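PDB 2H84: Steely1, which makes acylpyrones in vitro as a hybrid type I/type III polyketide synthase, of which this chain is the C-terminal, chalcone synthase-like type III domain. Local coordinates for residues G115-I120 / R178-C183; S162-A167 / A211-G216; L17-S22 / T224-V229. All blocks are in the same frame, centred on the assembly; numbering follows the deposited sequence.

How the interactions relate
All three contacts lie on the same side of the chain's centre, along a continuous run of strands in the thiolase fold, whose two halves adjoin at strands 15-22 and 227-236. Interaction 1 pairs strands 119-124 and 178-185; next comes strand 209-216, on which interaction 2 seats helix 159-171, then 15-22, meeting 227-236 in interaction 3. Centres of interactions 1 and 2 are about 9 Å apart, as are those of 2 and 3; those of 1 and 3, about 12 Å. Segments of interactions 1 and 2 alternate along the chain, all between those of interaction 3. Neighbouring strands thus gather residues over 200 positions apart, beside the helix following the predicted active-site C157.

Interaction 1 of 3, residues G115-I120 / R178-C183; sequences GDITHI and RILVVC
T118 meets R178 through both its hydroxyl and its main chain, where the polypeptide leaves the 3-10 turn at 115-116 and comes alongside strand 178-185. R178 N gives its hydrogen to T118 OG1 at 2.7 Å, with 160° at the hydrogen. A chi1 of 53°, with OG1 between the threonine's own N and carbonyl carbon, turns the hydroxyl to this N-H, where it stands in for a main-chain acceptor. The return bond, T118 N to R178 O at 3.1 Å, is weak. Regular parallel bridging then begins: L180 N gives its hydrogen almost straight (178°) to H119 O at 2.8 Å. Further main-chain bonds pair L180 with V121, I179 with I215 of strand 209-216, T118 with E148, and I120 with E148 and V150. On one face of the sheet H119 CB lies against I179 CG2 at 3.6 Å. On the other, I120 CG1 runs beside L180 CD2 at 3.8 Å; ahead of the strand, I117 CD1 reaches L180 CB at 3.6 Å. The guanidinium of R178 leads away from 115-120. The threonine hydroxyl thus carries the link to just before strand 119-124, and main-chain polarity and aliphatic packing join the chains, the charge of R178 being met by E223.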
ATOM      1  N   GLY A 115     -17.427   3.016  16.894  1.00 23.00           N
ATOM      2  CA  GLY A 115     -18.372   3.138  15.801  1.00 22.46           C
ATOM      3  C   GLY A 115     -18.212   4.447  15.051  1.00 22.99           C
ATOM      4  O   GLY A 115     -18.772   4.615  13.975  1.00 22.81           O
ATOM      5  N   ASP A 116     -17.445   5.376  15.612  1.00 24.33           N
ATOM      6  CA  ASP A 116     -17.224   6.674  14.977  1.00 24.50           C
ATOM      7  C   ASP A 116     -16.030   6.711  14.030  1.00 24.11           C
ATOM      8  O   ASP A 116     -15.826   7.702  13.326  1.00 24.50           O
ATOM      9  CB  ASP A 116     -17.043   7.748  16.039  1.00 26.41           C
ATOM     10  CG  ASP A 116     -18.332   8.099  16.722  1.00 27.58           C
ATOM     11  OD1 ASP A 116     -18.280   8.717  17.807  1.00 30.02           O
ATOM     12  OD2 ASP A 116     -19.395   7.759  16.165  1.00 27.89           O
ATOM     13  N   ILE A 117     -15.237   5.641  14.010  1.00 23.22           N
ATOM     14  CA  ILE A 117     -14.070   5.591  13.135  1.00 21.31           C
ATOM     15  C   ILE A 117     -14.489   5.387  11.693  1.00 20.23           C
ATOM     16  O   ILE A 117     -15.055   4.356  11.335  1.00 20.09           O
ATOM     17  CB  ILE A 117     -13.089   4.482  13.567  1.00 20.75           C
ATOM     18  CG1 ILE A 117     -12.458   4.895  14.897  1.00 20.78           C
ATOM     19  CG2 ILE A 117     -12.041   4.238  12.479  1.00 18.80           C
ATOM     20  CD1 ILE A 117     -11.201   4.217  15.221  1.00 22.18           C
ATOM     21  N   THR A 118     -14.201   6.390  10.874  1.00 19.19           N
ATOM     22  CA  THR A 118     -14.563   6.370   9.466  1.00 18.66           C
ATOM     23  C   THR A 118     -13.560   5.667   8.577  1.00 18.97           C
ATOM     24  O   THR A 118     -13.924   5.131   7.530  1.00 19.60           O
ATOM     25  CB  THR A 118     -14.746   7.799   8.927  1.00 18.12           C
ATOM     26  OG1 THR A 118     -13.583   8.583   9.223  1.00 15.53           O
ATOM     27  CG2 THR A 118     -15.976   8.436   9.546  1.00 17.67           C
ATOM     28  N   HIS A 119     -12.295   5.676   8.988  1.00 18.76           N
ATOM     29  CA  HIS A 119     -11.231   5.067   8.196  1.00 16.76           C
ATOM     30  C   HIS A 119     -10.302   4.164   8.979  1.00 14.79           C
ATOM     31  O   HIS A 119     -10.033   4.395  10.158  1.00 14.64           O
ATOM     32  CB  HIS A 119     -10.394   6.159   7.525  1.00 16.73           C
ATOM     33  CG  HIS A 119     -11.154   6.974   6.525  1.00 17.17           C
ATOM     34  ND1 HIS A 119     -11.050   6.772   5.164  1.00 17.83           N
ATOM     35  CD2 HIS A 119     -12.048   7.978   6.687  1.00 16.23           C
ATOM     36  CE1 HIS A 119     -11.847   7.615   4.534  1.00 17.07           C
ATOM     37  NE2 HIS A 119     -12.465   8.358   5.435  1.00 15.44           N
ATOM     38  N   ILE A 120      -9.807   3.135   8.302  1.00 12.19           N
ATOM     39  CA  ILE A 120      -8.875   2.202   8.906  1.00 10.39           C
ATOM     40  C   ILE A 120      -7.704   2.069   7.917  1.00 10.33           C
ATOM     41  O   ILE A 120      -7.883   1.680   6.762  1.00  9.44           O
ATOM     42  CB  ILE A 120      -9.596   0.857   9.209  1.00  9.35           C
ATOM     43  CG1 ILE A 120      -8.986   0.180  10.438  1.00  8.72           C
ATOM     44  CG2 ILE A 120      -9.650  -0.016   7.996  1.00  9.24           C
ATOM     45  CD1 ILE A 120      -7.652  -0.349  10.338  1.00  6.52           C
ATOM     46  N   ARG A 178     -12.588  10.117  11.248  1.00 20.93           N
ATOM     47  CA  ARG A 178     -11.774   9.705  12.386  1.00 19.91           C
ATOM     48  C   ARG A 178     -11.023   8.485  11.890  1.00 19.48           C
ATOM     49  O   ARG A 178     -11.523   7.360  11.968  1.00 21.02           O
ATOM     50  CB  ARG A 178     -12.639   9.319  13.585  1.00 19.57           C
ATOM     51  CG  ARG A 178     -13.201  10.497  14.359  1.00 20.44           C
ATOM     52  CD  ARG A 178     -12.107  11.420  14.847  1.00 20.34           C
ATOM     53  NE  ARG A 178     -12.276  12.744  14.266  1.00 20.78           N
ATOM     54  CZ  ARG A 178     -12.447  13.849  14.974  1.00 20.51           C
ATOM     55  NH1 ARG A 178     -12.463  13.788  16.297  1.00 19.09           N
ATOM     56  NH2 ARG A 178     -12.622  15.008  14.360  1.00 20.92           N
ATOM     57  N   ILE A 179      -9.824   8.733  11.371  1.00 17.05           N
ATOM     58  CA  ILE A 179      -8.961   7.705  10.812  1.00 13.45           C
ATOM     59  C   ILE A 179      -8.091   6.966  11.826  1.00 12.89           C
ATOM     60  O   ILE A 179      -7.337   7.585  12.578  1.00 12.94           O
ATOM     61  CB  ILE A 179      -8.015   8.312   9.761  1.00 13.82           C
ATOM     62  CG1 ILE A 179      -8.799   9.191   8.790  1.00 14.11           C
ATOM     63  CG2 ILE A 179      -7.289   7.218   9.011  1.00 14.07           C
ATOM     64  CD1 ILE A 179      -8.807  10.648   9.173  1.00 12.86           C
ATOM     65  N   LEU A 180      -8.202   5.639  11.832  1.00 11.23           N
ATOM     66  CA  LEU A 180      -7.405   4.784  12.706  1.00  9.29           C
ATOM     67  C   LEU A 180      -6.249   4.229  11.872  1.00 10.55           C
ATOM     68  O   LEU A 180      -6.469   3.656  10.812  1.00 10.85           O
ATOM     69  CB  LEU A 180      -8.245   3.629  13.224  1.00  6.65           C
ATOM     70  CG  LEU A 180      -7.444   2.486  13.845  1.00  5.11           C
ATOM     71  CD1 LEU A 180      -6.841   2.923  15.165  1.00  3.57           C
ATOM     72  CD2 LEU A 180      -8.356   1.291  14.044  1.00  4.82           C
ATOM     73  N   VAL A 181      -5.020   4.385  12.344  1.00 11.49           N
ATOM     74  CA  VAL A 181      -3.867   3.906  11.589  1.00 12.17           C
ATOM     75  C   VAL A 181      -3.006   2.933  12.392  1.00 12.43           C
ATOM     76  O   VAL A 181      -2.713   3.178  13.563  1.00 13.63           O
ATOM     77  CB  VAL A 181      -2.977   5.095  11.146  1.00 12.57           C
ATOM     78  CG1 VAL A 181      -1.866   4.608  10.257  1.00 13.86           C
ATOM     79  CG2 VAL A 181      -3.804   6.140  10.423  1.00 12.83           C
ATOM     80  N   VAL A 182      -2.600   1.835  11.754  1.00 11.50           N
ATOM     81  CA  VAL A 182      -1.760   0.825  12.405  1.00 10.83           C
ATOM     82  C   VAL A 182      -0.541   0.520  11.552  1.00 10.91           C
ATOM     83  O   VAL A 182      -0.668   0.088  10.409  1.00 11.78           O
ATOM     84  CB  VAL A 182      -2.474  -0.539  12.588  1.00 11.12           C
ATOM     85  CG1 VAL A 182      -2.090  -1.147  13.937  1.00 11.35           C
ATOM     86  CG2 VAL A 182      -3.965  -0.385  12.420  1.00  9.50           C
ATOM     87  N   CYS A 183       0.638   0.744  12.109  1.00  9.75           N
ATOM     88  CA  CYS A 183       1.866   0.437  11.409  1.00  8.94           C
ATOM     89  C   CYS A 183       2.471  -0.709  12.208  1.00  9.13           C
ATOM     90  O   CYS A 183       2.800  -0.571  13.387  1.00 10.43           O
ATOM     91  CB  CYS A 183       2.792   1.649  11.393  1.00  8.20           C
ATOM     92  SG  CYS A 183       2.042   3.080  10.615  1.00 11.39           S
TER

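Interaction 2 of 3, residues S162-A167 / A211-G216; sequences SSLRTA and AAYIIG
The helix segment 162-167, which brings S163, L164 and A167 to Y213 and I215, runs in roughly the same direction as strand 211-216, their axes 9.7 Å apart at closest approach and crossing at -29°. Y213 spans that gap. Its CB points toward the helix, and with CG between the backbone N and the carbonyl carbon (chi1 61°) the hydroxyl arrives beside S163. There Y213 OH donates to S163 OG at 3.1 Å, and the serine oxygen lies at the ring edge, close to its plane. S163 OG is bonded in addition to the carbonyls of A159 and G160 one turn earlier, so the tyrosine ties into a hydroxyl already anchored to its own helix. The side chain of L164 crosses the tyrosine at about a right angle, CG standing 4.4 Å from Y213 CZ. A phenylalanine here would probably leave S163 OG without the hydroxyl that joins sheet to helix. Helix 159-171 belongs to the buried helical layer of the thiolase fold; it follows the predicted active-site C157, whose side chain is about 12 Å from that of S163. Further along, I215 is fully extended and presents two branches to the helix: its CD1 meets L164 CD2 at 4.0 Å, and its CG2 meets A167 CB at 3.8 Å. Within the helix, S162 O is gripped from opposite faces of its plane by T166 N and by T166 OG1, the latter at 2.7 Å. R165, whose CB points away from the strand, forms salt bridges with E366 and with E148 of the second subunit.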
ATOM      1  N   SER A 162       4.574   8.556   6.454  1.00 14.05           N
ATOM      2  CA  SER A 162       3.802   8.511   5.217  1.00 14.26           C
ATOM      3  C   SER A 162       2.323   8.435   5.558  1.00 13.72           C
ATOM      4  O   SER A 162       1.502   9.131   4.961  1.00 13.01           O
ATOM      5  CB  SER A 162       4.203   7.305   4.370  1.00 13.72           C
ATOM      6  OG  SER A 162       5.471   7.518   3.796  1.00 15.45           O
ATOM      7  N   SER A 163       1.996   7.591   6.532  1.00 13.48           N
ATOM      8  CA  SER A 163       0.617   7.433   6.964  1.00 13.10           C
ATOM      9  C   SER A 163       0.113   8.695   7.662  1.00 12.31           C
ATOM     10  O   SER A 163      -0.975   9.177   7.351  1.00 10.66           O
ATOM     11  CB  SER A 163       0.478   6.226   7.893  1.00 12.88           C
ATOM     12  OG  SER A 163       1.365   6.317   8.991  1.00 13.84           O
ATOM     13  N   LEU A 164       0.908   9.241   8.587  1.00 11.32           N
ATOM     14  CA  LEU A 164       0.507  10.455   9.296  1.00  9.85           C
ATOM     15  C   LEU A 164       0.154  11.495   8.246  1.00  9.54           C
ATOM     16  O   LEU A 164      -0.897  12.137   8.300  1.00  7.48           O
ATOM     17  CB  LEU A 164       1.638  10.988  10.174  1.00  8.59           C
ATOM     18  CG  LEU A 164       1.199  11.599  11.491  1.00  8.58           C
ATOM     19  CD1 LEU A 164       2.357  12.362  12.116  1.00  8.14           C
ATOM     20  CD2 LEU A 164       0.037  12.541  11.277  1.00 10.85           C
ATOM     21  N   ARG A 165       1.047  11.647   7.280  1.00 10.20           N
ATOM     22  CA  ARG A 165       0.865  12.602   6.195  1.00 11.37           C
ATOM     23  C   ARG A 165      -0.440  12.338   5.450  1.00 12.30           C
ATOM     24  O   ARG A 165      -1.295  13.227   5.344  1.00 14.03           O
ATOM     25  CB  ARG A 165       2.063  12.532   5.231  1.00 10.11           C
ATOM     26  CG  ARG A 165       1.985  13.484   4.053  1.00 11.08           C
ATOM     27  CD  ARG A 165       3.343  13.664   3.388  1.00 12.36           C
ATOM     28  NE  ARG A 165       3.958  12.390   3.016  1.00 13.40           N
ATOM     29  CZ  ARG A 165       3.539  11.600   2.029  1.00 14.40           C
ATOM     30  NH1 ARG A 165       2.496  11.935   1.284  1.00 13.35           N
ATOM     31  NH2 ARG A 165       4.157  10.455   1.798  1.00 14.48           N
ATOM     32  N   THR A 166      -0.610  11.114   4.957  1.00 11.60           N
ATOM     33  CA  THR A 166      -1.821  10.768   4.219  1.00 10.40           C
ATOM     34  C   THR A 166      -3.065  10.831   5.088  1.00 10.47           C
ATOM     35  O   THR A 166      -4.048  11.461   4.703  1.00  9.55           O
ATOM     36  CB  THR A 166      -1.706   9.376   3.594  1.00  8.64           C
ATOM     37  OG1 THR A 166      -0.413   9.244   3.005  1.00  8.64           O
ATOM     38  CG2 THR A 166      -2.700   9.184   2.482  1.00  6.49           C
ATOM     39  N   ALA A 167      -3.029  10.199   6.258  1.00 11.00           N
ATOM     40  CA  ALA A 167      -4.198  10.217   7.134  1.00 11.80           C
ATOM     41  C   ALA A 167      -4.564  11.658   7.512  1.00 11.79           C
ATOM     42  O   ALA A 167      -5.697  11.935   7.892  1.00 12.42           O
ATOM     43  CB  ALA A 167      -3.941   9.349   8.410  1.00  9.78           C
ATOM     44  N   ALA A 211       2.282  -0.052  16.179  1.00  9.96           N
ATOM     45  CA  ALA A 211       1.832   1.195  16.785  1.00  9.29           C
ATOM     46  C   ALA A 211       0.618   1.712  16.036  1.00  9.08           C
ATOM     47  O   ALA A 211       0.592   1.697  14.808  1.00  9.31           O
ATOM     48  CB  ALA A 211       2.944   2.224  16.728  1.00  9.09           C
ATOM     49  N   ALA A 212      -0.396   2.158  16.769  1.00  9.18           N
ATOM     50  CA  ALA A 212      -1.593   2.689  16.128  1.00 10.23           C
ATOM     51  C   ALA A 212      -1.973   4.046  16.714  1.00 11.20           C
ATOM     52  O   ALA A 212      -1.614   4.365  17.851  1.00 11.80           O
ATOM     53  CB  ALA A 212      -2.749   1.708  16.277  1.00  8.71           C
ATOM     54  N   TYR A 213      -2.684   4.853  15.933  1.00 10.94           N
ATOM     55  CA  TYR A 213      -3.121   6.156  16.411  1.00 12.03           C
ATOM     56  C   TYR A 213      -4.426   6.603  15.735  1.00 12.33           C
ATOM     57  O   TYR A 213      -4.739   6.172  14.630  1.00 12.32           O
ATOM     58  CB  TYR A 213      -1.999   7.189  16.202  1.00 11.36           C
ATOM     59  CG  TYR A 213      -1.598   7.401  14.763  1.00 12.11           C
ATOM     60  CD1 TYR A 213      -2.250   8.346  13.970  1.00 12.24           C
ATOM     61  CD2 TYR A 213      -0.586   6.636  14.181  1.00 12.07           C
ATOM     62  CE1 TYR A 213      -1.909   8.526  12.629  1.00 12.88           C
ATOM     63  CE2 TYR A 213      -0.238   6.809  12.841  1.00 13.64           C
ATOM     64  CZ  TYR A 213      -0.906   7.755  12.071  1.00 13.07           C
ATOM     65  OH  TYR A 213      -0.575   7.923  10.746  1.00 14.41           O
ATOM     66  N   ILE A 214      -5.206   7.424  16.433  1.00 13.04           N
ATOM     67  CA  ILE A 214      -6.449   7.953  15.890  1.00 13.34           C
ATOM     68  C   ILE A 214      -6.160   9.399  15.482  1.00 14.28           C
ATOM     69  O   ILE A 214      -5.458  10.121  16.189  1.00 16.08           O
ATOM     70  CB  ILE A 214      -7.557   7.973  16.940  1.00 13.50           C
ATOM     71  CG1 ILE A 214      -7.683   6.598  17.602  1.00 14.74           C
ATOM     72  CG2 ILE A 214      -8.858   8.400  16.292  1.00 12.93           C
ATOM     73  CD1 ILE A 214      -8.144   5.495  16.679  1.00 15.73           C
ATOM     74  N   ILE A 215      -6.702   9.832  14.354  1.00 14.38           N
ATOM     75  CA  ILE A 215      -6.452  11.191  13.885  1.00 14.55           C
ATOM     76  C   ILE A 215      -7.698  11.808  13.251  1.00 16.16           C
ATOM     77  O   ILE A 215      -8.468  11.117  12.592  1.00 16.71           O
ATOM     78  CB  ILE A 215      -5.304  11.183  12.862  1.00 14.37           C
ATOM     79  CG1 ILE A 215      -5.055  12.583  12.329  1.00 13.41           C
ATOM     80  CG2 ILE A 215      -5.634  10.241  11.718  1.00 12.40           C
ATOM     81  CD1 ILE A 215      -3.917  12.634  11.352  1.00 15.04           C
ATOM     82  N   GLY A 216      -7.902  13.108  13.458  1.00 17.00           N
ATOM     83  CA  GLY A 216      -9.066  13.768  12.891  1.00 18.46           C
ATOM     84  C   GLY A 216      -9.026  15.279  13.022  1.00 19.29           C
ATOM     85  O   GLY A 216      -8.126  15.828  13.652  1.00 18.49           O
TER

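Interaction 3 of 3, residues L17-S22 / T224-V229; sequences LGIGIS and TPLYEV
L226 reaches across to L17-I19 from a chain that has not yet settled into strand 227-236, and no hydrogen bond links the two segments. Its CB points toward strand 15-22 and itself meets nothing there; with CG anti to the carbonyl carbon (chi1 -65°), CD1 is the branch brought to G18 and I19. It comes down on the backbone of G18, with L226 CD1 3.5 Å from G18 CA and 3.6 Å from G18 N. The same methyl lies 3.8 Å from I19 CG1 and 4.0 Å from I19 CD1, the two side chains meeting obliquely. CD2, the other branch, turns away from 17-22. To one side of L226, L17 and P225 lie side by side and point the same way, with L17 CD2 to P225 CG at 3.9 Å. On the other, I19 CD1 comes to the edge of the Y227 ring, near its plane, at 4.1 Å from Y227 CE1; the phenol oxygen is held farther off by M341 O. The geometry fits a classic beta bulge at L17 and G18, both facing I214, and another where strand 227-236 begins, with L226 and Y227 both facing V16. Strands 15-22 and 227-236 are antiparallel neighbours, each the first long strand of its half of the molecule, consistent with the two related halves of a thiolase fold. Strand 209-216 flanks 15-22 on its other side, and 364-372 does the same for 227-236. Helix 84-110 lies against L17 through W110 and against L226 through D109, while helix 335-345 packs on L226 and Y227.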
ATOM      1  N   LEU A  17      -5.360  12.184  17.993  1.00 26.41           N
ATOM      2  CA  LEU A  17      -6.229  12.056  19.163  1.00 24.64           C
ATOM      3  C   LEU A  17      -5.977  10.873  20.109  1.00 23.74           C
ATOM      4  O   LEU A  17      -6.636  10.746  21.147  1.00 23.18           O
ATOM      5  CB  LEU A  17      -7.684  12.038  18.691  1.00 24.01           C
ATOM      6  CG  LEU A  17      -8.076  13.200  17.775  1.00 22.40           C
ATOM      7  CD1 LEU A  17      -9.471  12.979  17.237  1.00 22.55           C
ATOM      8  CD2 LEU A  17      -7.995  14.503  18.538  1.00 21.57           C
ATOM      9  N   GLY A  18      -5.027  10.015  19.757  1.00 22.68           N
ATOM     10  CA  GLY A  18      -4.722   8.883  20.611  1.00 22.46           C
ATOM     11  C   GLY A  18      -3.648   7.998  20.014  1.00 21.52           C
ATOM     12  O   GLY A  18      -3.538   7.902  18.795  1.00 21.47           O
ATOM     13  N   ILE A  19      -2.853   7.356  20.864  1.00 20.12           N
ATOM     14  CA  ILE A  19      -1.789   6.474  20.394  1.00 18.80           C
ATOM     15  C   ILE A  19      -1.687   5.223  21.255  1.00 18.72           C
ATOM     16  O   ILE A  19      -1.946   5.250  22.456  1.00 20.31           O
ATOM     17  CB  ILE A  19      -0.424   7.151  20.452  1.00 18.24           C
ATOM     18  CG1 ILE A  19      -0.496   8.543  19.828  1.00 18.69           C
ATOM     19  CG2 ILE A  19       0.599   6.288  19.734  1.00 18.64           C
ATOM     20  CD1 ILE A  19       0.732   9.385  20.116  1.00 17.71           C
ATOM     21  N   GLY A  20      -1.292   4.122  20.638  1.00 17.68           N
ATOM     22  CA  GLY A  20      -1.150   2.891  21.383  1.00 15.88           C
ATOM     23  C   GLY A  20      -0.087   2.050  20.724  1.00 14.83           C
ATOM     24  O   GLY A  20       0.038   2.046  19.497  1.00 15.24           O
ATOM     25  N   ILE A  21       0.692   1.346  21.530  1.00 13.34           N
ATOM     26  CA  ILE A  21       1.733   0.495  20.988  1.00 12.86           C
ATOM     27  C   ILE A  21       1.498  -0.943  21.408  1.00 12.89           C
ATOM     28  O   ILE A  21       0.635  -1.233  22.229  1.00 12.04           O
ATOM     29  CB  ILE A  21       3.124   0.916  21.477  1.00 12.91           C
ATOM     30  CG1 ILE A  21       3.171   0.888  23.002  1.00 12.33           C
ATOM     31  CG2 ILE A  21       3.449   2.306  20.980  1.00 13.61           C
ATOM     32  CD1 ILE A  21       4.571   0.890  23.561  1.00 12.43           C
ATOM     33  N   SER A  22       2.287  -1.842  20.839  1.00 14.43           N
ATOM     34  CA  SER A  22       2.185  -3.260  21.145  1.00 15.58           C
ATOM     35  C   SER A  22       3.437  -3.955  20.635  1.00 15.37           C
ATOM     36  O   SER A  22       3.848  -3.738  19.503  1.00 16.72           O
ATOM     37  CB  SER A  22       0.945  -3.850  20.474  1.00 15.75           C
ATOM     38  OG  SER A  22       0.907  -5.251  20.645  1.00 17.07           O
ATOM     39  N   THR A 224      -9.319  14.312  23.817  1.00 28.35           N
ATOM     40  CA  THR A 224      -8.219  15.055  24.402  1.00 27.34           C
ATOM     41  C   THR A 224      -6.983  14.938  23.499  1.00 27.09           C
ATOM     42  O   THR A 224      -6.182  14.013  23.626  1.00 28.64           O
ATOM     43  CB  THR A 224      -7.942  14.542  25.839  1.00 27.05           C
ATOM     44  OG1 THR A 224      -6.543  14.325  26.022  1.00 28.45           O
ATOM     45  CG2 THR A 224      -8.697  13.248  26.097  1.00 27.60           C
ATOM     46  N   PRO A 225      -6.830  15.884  22.556  1.00 25.52           N
ATOM     47  CA  PRO A 225      -5.742  15.982  21.578  1.00 25.12           C
ATOM     48  C   PRO A 225      -4.340  15.812  22.151  1.00 25.72           C
ATOM     49  O   PRO A 225      -4.051  16.261  23.261  1.00 25.48           O
ATOM     50  CB  PRO A 225      -5.953  17.362  20.972  1.00 24.65           C
ATOM     51  CG  PRO A 225      -7.419  17.515  21.013  1.00 25.61           C
ATOM     52  CD  PRO A 225      -7.758  17.013  22.396  1.00 25.55           C
ATOM     53  N   LEU A 226      -3.474  15.169  21.370  1.00 25.96           N
ATOM     54  CA  LEU A 226      -2.095  14.913  21.769  1.00 25.25           C
ATOM     55  C   LEU A 226      -1.096  15.773  20.997  1.00 25.23           C
ATOM     56  O   LEU A 226      -0.184  16.350  21.590  1.00 25.02           O
ATOM     57  CB  LEU A 226      -1.767  13.429  21.579  1.00 24.89           C
ATOM     58  CG  LEU A 226      -2.555  12.457  22.461  1.00 24.93           C
ATOM     59  CD1 LEU A 226      -2.339  11.021  21.998  1.00 25.06           C
ATOM     60  CD2 LEU A 226      -2.119  12.626  23.898  1.00 24.20           C
ATOM     61  N   TYR A 227      -1.261  15.855  19.678  1.00 23.75           N
ATOM     62  CA  TYR A 227      -0.366  16.647  18.839  1.00 22.52           C
ATOM     63  C   TYR A 227      -1.166  17.328  17.755  1.00 23.38           C
ATOM     64  O   TYR A 227      -2.118  16.753  17.228  1.00 23.57           O
ATOM     65  CB  TYR A 227       0.684  15.779  18.135  1.00 20.67           C
ATOM     66  CG  TYR A 227       1.668  15.075  19.034  1.00 20.08           C
ATOM     67  CD1 TYR A 227       1.397  13.804  19.543  1.00 19.71           C
ATOM     68  CD2 TYR A 227       2.890  15.669  19.358  1.00 19.83           C
ATOM     69  CE1 TYR A 227       2.323  13.142  20.350  1.00 18.97           C
ATOM     70  CE2 TYR A 227       3.824  15.016  20.163  1.00 18.62           C
ATOM     71  CZ  TYR A 227       3.538  13.757  20.651  1.00 18.76           C
ATOM     72  OH  TYR A 227       4.488  13.115  21.409  1.00 18.34           O
ATOM     73  N   GLU A 228      -0.784  18.554  17.417  1.00 24.11           N
ATOM     74  CA  GLU A 228      -1.469  19.257  16.348  1.00 24.65           C
ATOM     75  C   GLU A 228      -0.564  19.175  15.134  1.00 23.89           C
ATOM     76  O   GLU A 228       0.471  19.831  15.084  1.00 24.67           O
ATOM     77  CB  GLU A 228      -1.704  20.725  16.688  1.00 25.25           C
ATOM     78  CG  GLU A 228      -2.539  21.424  15.630  1.00 27.85           C
ATOM     79  CD  GLU A 228      -2.639  22.925  15.837  1.00 30.43           C
ATOM     80  OE1 GLU A 228      -2.648  23.370  17.012  1.00 30.97           O
ATOM     81  OE2 GLU A 228      -2.728  23.656  14.819  1.00 29.49           O
ATOM     82  N   VAL A 229      -0.942  18.359  14.161  1.00 22.97           N
ATOM     83  CA  VAL A 229      -0.133  18.229  12.965  1.00 23.00           C
ATOM     84  C   VAL A 229      -0.395  19.401  12.018  1.00 21.62           C
ATOM     85  O   VAL A 229      -1.335  19.405  11.233  1.00 20.15           O
ATOM     86  CB  VAL A 229      -0.373  16.846  12.307  1.00 24.52           C
ATOM     87  CG1 VAL A 229      -1.745  16.542  12.216  1.00 26.56           C
ATOM     88  CG2 VAL A 229       0.074  16.835  10.992  1.00 24.96           C
TER